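Uncharacterized protein PSPTO_3016 (Pseudomonas syringae pv. tomato, PDB 3H9X) probably binds DNA through a "double wing" motif, though its cellular role is not established. Local coordinates at residues A[43-48]-A[56-61]. Numbering follows the deposited sequence.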
ATOM      1  N   LEU A  43       0.687  -3.202   3.982  1.00 38.67           N
ATOM      2  CA  LEU A  43       1.922  -3.743   3.449  1.00 33.35           C
ATOM      3  C   LEU A  43       1.779  -5.251   3.378  1.00 33.94           C
ATOM      4  O   LEU A  43       1.388  -5.873   4.357  1.00 34.18           O
ATOM      5  CB  LEU A  43       3.078  -3.380   4.377  1.00 35.45           C
ATOM      6  CG  LEU A  43       4.448  -3.943   4.044  1.00 25.90           C
ATOM      7  CD1 LEU A  43       4.922  -3.332   2.768  1.00 16.98           C
ATOM      8  CD2 LEU A  43       5.405  -3.665   5.175  1.00 21.63           C
HETATM    9  N   MSE A  44       2.086  -5.834   2.221  1.00 40.06           N
HETATM   10  CA  MSE A  44       1.997  -7.280   2.043  1.00 38.58           C
HETATM   11  C   MSE A  44       3.054  -7.830   1.117  1.00 39.64           C
HETATM   12  O   MSE A  44       3.520  -7.154   0.213  1.00 41.39           O
HETATM   13  CB  MSE A  44       0.655  -7.675   1.448  1.00 40.25           C
HETATM   14  CG  MSE A  44      -0.552  -7.359   2.283  1.00 53.35           C
HETATM   15 SE   MSE A  44      -2.188  -7.811   1.302  1.00 70.45          SE
HETATM   16  CE  MSE A  44      -2.377  -6.190   0.274  1.00 63.52           C
ATOM     17  N   ASP A  45       3.397  -9.087   1.349  1.00 41.38           N
ATOM     18  CA  ASP A  45       4.348  -9.816   0.531  1.00 39.09           C
ATOM     19  C   ASP A  45       3.491 -10.867  -0.167  1.00 40.04           C
ATOM     20  O   ASP A  45       3.029 -11.802   0.482  1.00 41.33           O
ATOM     21  CB  ASP A  45       5.374 -10.503   1.419  1.00 42.60           C
ATOM     22  CG  ASP A  45       6.274 -11.435   0.647  1.00 50.69           C
ATOM     23  OD1 ASP A  45       7.018 -10.937  -0.231  1.00 44.61           O
ATOM     24  OD2 ASP A  45       6.240 -12.658   0.922  1.00 48.96           O
ATOM     25  N   ILE A  46       3.274 -10.724  -1.471  1.00 38.70           N
ATOM     26  CA  ILE A  46       2.415 -11.667  -2.191  1.00 38.96           C
ATOM     27  C   ILE A  46       3.004 -12.260  -3.466  1.00 39.40           C
ATOM     28  O   ILE A  46       4.003 -11.766  -3.995  1.00 38.13           O
ATOM     29  CB  ILE A  46       1.068 -11.008  -2.592  1.00 37.49           C
ATOM     30  CG1 ILE A  46       1.334  -9.832  -3.539  1.00 39.17           C
ATOM     31  CG2 ILE A  46       0.330 -10.543  -1.353  1.00 34.03           C
ATOM     32  CD1 ILE A  46       0.101  -9.277  -4.217  1.00 43.78           C
ATOM     33  N   PRO A  47       2.388 -13.347  -3.971  1.00 40.00           N
ATOM     34  CA  PRO A  47       2.855 -13.995  -5.198  1.00 38.22           C
ATOM     35  C   PRO A  47       2.587 -13.043  -6.376  1.00 42.94           C
ATOM     36  O   PRO A  47       1.470 -12.570  -6.551  1.00 50.12           O
ATOM     37  CB  PRO A  47       1.991 -15.253  -5.268  1.00 36.13           C
ATOM     38  CG  PRO A  47       1.719 -15.559  -3.832  1.00 28.85           C
ATOM     39  CD  PRO A  47       1.394 -14.201  -3.287  1.00 41.74           C
ATOM     40  N   ALA A  48       3.610 -12.758  -7.173  1.00 43.69           N
ATOM     41  CA  ALA A  48       3.460 -11.857  -8.301  1.00 43.85           C
ATOM     42  C   ALA A  48       2.165 -12.104  -9.083  1.00 51.55           C
ATOM     43  O   ALA A  48       1.466 -11.151  -9.461  1.00 60.08           O
ATOM     44  CB  ALA A  48       4.669 -11.978  -9.222  1.00 43.02           C
ATOM     45  N   ASP A  56       7.298 -16.835 -11.629  1.00 67.12           N
ATOM     46  CA  ASP A  56       7.011 -17.518 -10.348  1.00 67.30           C
ATOM     47  C   ASP A  56       7.861 -16.858  -9.247  1.00 60.93           C
ATOM     48  O   ASP A  56       8.787 -17.457  -8.683  1.00 56.11           O
ATOM     49  CB  ASP A  56       7.330 -19.025 -10.453  1.00 74.63           C
ATOM     50  CG  ASP A  56       6.813 -19.834  -9.249  1.00 80.66           C
ATOM     51  OD1 ASP A  56       6.878 -21.101  -9.299  1.00 85.72           O
ATOM     52  OD2 ASP A  56       6.346 -19.211  -8.248  1.00 80.29           O
ATOM     53  N   LYS A  57       7.513 -15.610  -8.951  1.00 55.47           N
ATOM     54  CA  LYS A  57       8.220 -14.825  -7.965  1.00 47.39           C
ATOM     55  C   LYS A  57       7.260 -14.113  -7.018  1.00 41.25           C
ATOM     56  O   LYS A  57       6.092 -13.950  -7.344  1.00 40.41           O
ATOM     57  CB  LYS A  57       9.053 -13.781  -8.682  1.00 36.13           C
ATOM     58  CG  LYS A  57       8.206 -12.814  -9.446  1.00 40.61           C
ATOM     59  CD  LYS A  57       8.983 -11.522  -9.677  1.00 50.46           C
ATOM     60  CE  LYS A  57       8.100 -10.499 -10.410  1.00 59.43           C
ATOM     61  NZ  LYS A  57       8.677  -9.106 -10.428  1.00 59.63           N
ATOM     62  N   ARG A  58       7.753 -13.689  -5.854  1.00 39.70           N
ATOM     63  CA  ARG A  58       6.928 -12.946  -4.902  1.00 36.53           C
ATOM     64  C   ARG A  58       7.197 -11.440  -5.141  1.00 35.50           C
ATOM     65  O   ARG A  58       8.177 -11.064  -5.810  1.00 24.09           O
ATOM     66  CB  ARG A  58       7.317 -13.263  -3.447  1.00 38.37           C
ATOM     67  CG  ARG A  58       7.773 -14.687  -3.102  1.00 33.10           C
ATOM     68  CD  ARG A  58       6.658 -15.507  -2.514  1.00 22.30           C
ATOM     69  NE  ARG A  58       5.869 -14.723  -1.579  1.00 28.31           N
ATOM     70  CZ  ARG A  58       4.750 -15.162  -1.004  1.00 39.74           C
ATOM     71  NH1 ARG A  58       4.287 -16.381  -1.263  1.00 37.33           N
ATOM     72  NH2 ARG A  58       4.081 -14.383  -0.165  1.00 40.91           N
ATOM     73  N   VAL A  59       6.331 -10.592  -4.578  1.00 36.05           N
ATOM     74  CA  VAL A  59       6.466  -9.126  -4.666  1.00 34.79           C
ATOM     75  C   VAL A  59       5.988  -8.446  -3.359  1.00 37.42           C
ATOM     76  O   VAL A  59       5.159  -8.996  -2.626  1.00 36.41           O
ATOM     77  CB  VAL A  59       5.635  -8.522  -5.843  1.00 29.81           C
ATOM     78  CG1 VAL A  59       6.233  -8.931  -7.179  1.00 34.89           C
ATOM     79  CG2 VAL A  59       4.188  -8.972  -5.758  1.00 30.23           C
ATOM     80  N   ASP A  60       6.527  -7.273  -3.049  1.00 35.85           N
ATOM     81  CA  ASP A  60       6.086  -6.547  -1.865  1.00 39.83           C
ATOM     82  C   ASP A  60       5.280  -5.367  -2.363  1.00 39.30           C
ATOM     83  O   ASP A  60       5.776  -4.565  -3.152  1.00 37.68           O
ATOM     84  CB  ASP A  60       7.269  -6.058  -1.028  1.00 52.16           C
ATOM     85  CG  ASP A  60       7.653  -7.039   0.068  1.00 63.38           C
ATOM     86  OD1 ASP A  60       7.259  -8.227  -0.036  1.00 62.43           O
ATOM     87  OD2 ASP A  60       8.353  -6.617   1.024  1.00 58.07           O
ATOM     88  N   VAL A  61       4.038  -5.265  -1.896  1.00 32.02           N
ATOM     89  CA  VAL A  61       3.131  -4.201  -2.319  1.00 27.23           C
ATOM     90  C   VAL A  61       2.485  -3.493  -1.124  1.00 29.40           C
ATOM     91  O   VAL A  61       2.440  -4.034  -0.028  1.00 26.42           O
ATOM     92  CB  VAL A  61       2.009  -4.788  -3.268  1.00 24.31           C
ATOM     93  CG1 VAL A  61       2.649  -5.641  -4.346  1.00 28.15           C
ATOM     94  CG2 VAL A  61       1.003  -5.639  -2.473  1.00 11.56           C
TER
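R58 reaches back to the neighbouring strand and meets D45, a worked example of a side-chain link across a hairpin. Bent at its second and third torsions (chi2 -98°), it brings its guanidinium onto the D45 carboxylate, the two side chains crossing at about a right angle with their planes 31° apart. R58 NH2 makes a salt bridge to D45 OD2 at 3.0 Å, coming from above the carboxylate plane, and NE adds a weak, longer bond to the same oxygen. NH2 also bonds weakly to the backbone D45 O. The P47 ring lies alongside, pointing the same way, and with I46 C borders one guanidinium face near its rim, P47 CG 3.7 Å from R58 NH1.

The other carboxylate oxygen, D45 OD1, lies 2.7 Å from D60 OD1, the two carboxylate planes turned 77° apart. R3 forms a salt bridge with D60 OD2, and it and R58 would probably offset the two acidic groups.

On the opposite face, I46 CG1 packs against V59 CG2 at 3.7 Å and I46 CD1 against V61 CG2, where L95 and Y84 extend the apolar surface.

Between the two faces, reciprocal backbone bonds join M44 with V61 and I46 with V59. Past P47, A48 N still bonds to K57 O. Side chains alternating between acidic D45 and D60 and apolar M44, I46, V59 and V61 characterise this antiparallel beta hairpin of strands 39-47 and 58-65, in the antiparallel sheet of this YjbR-family protein.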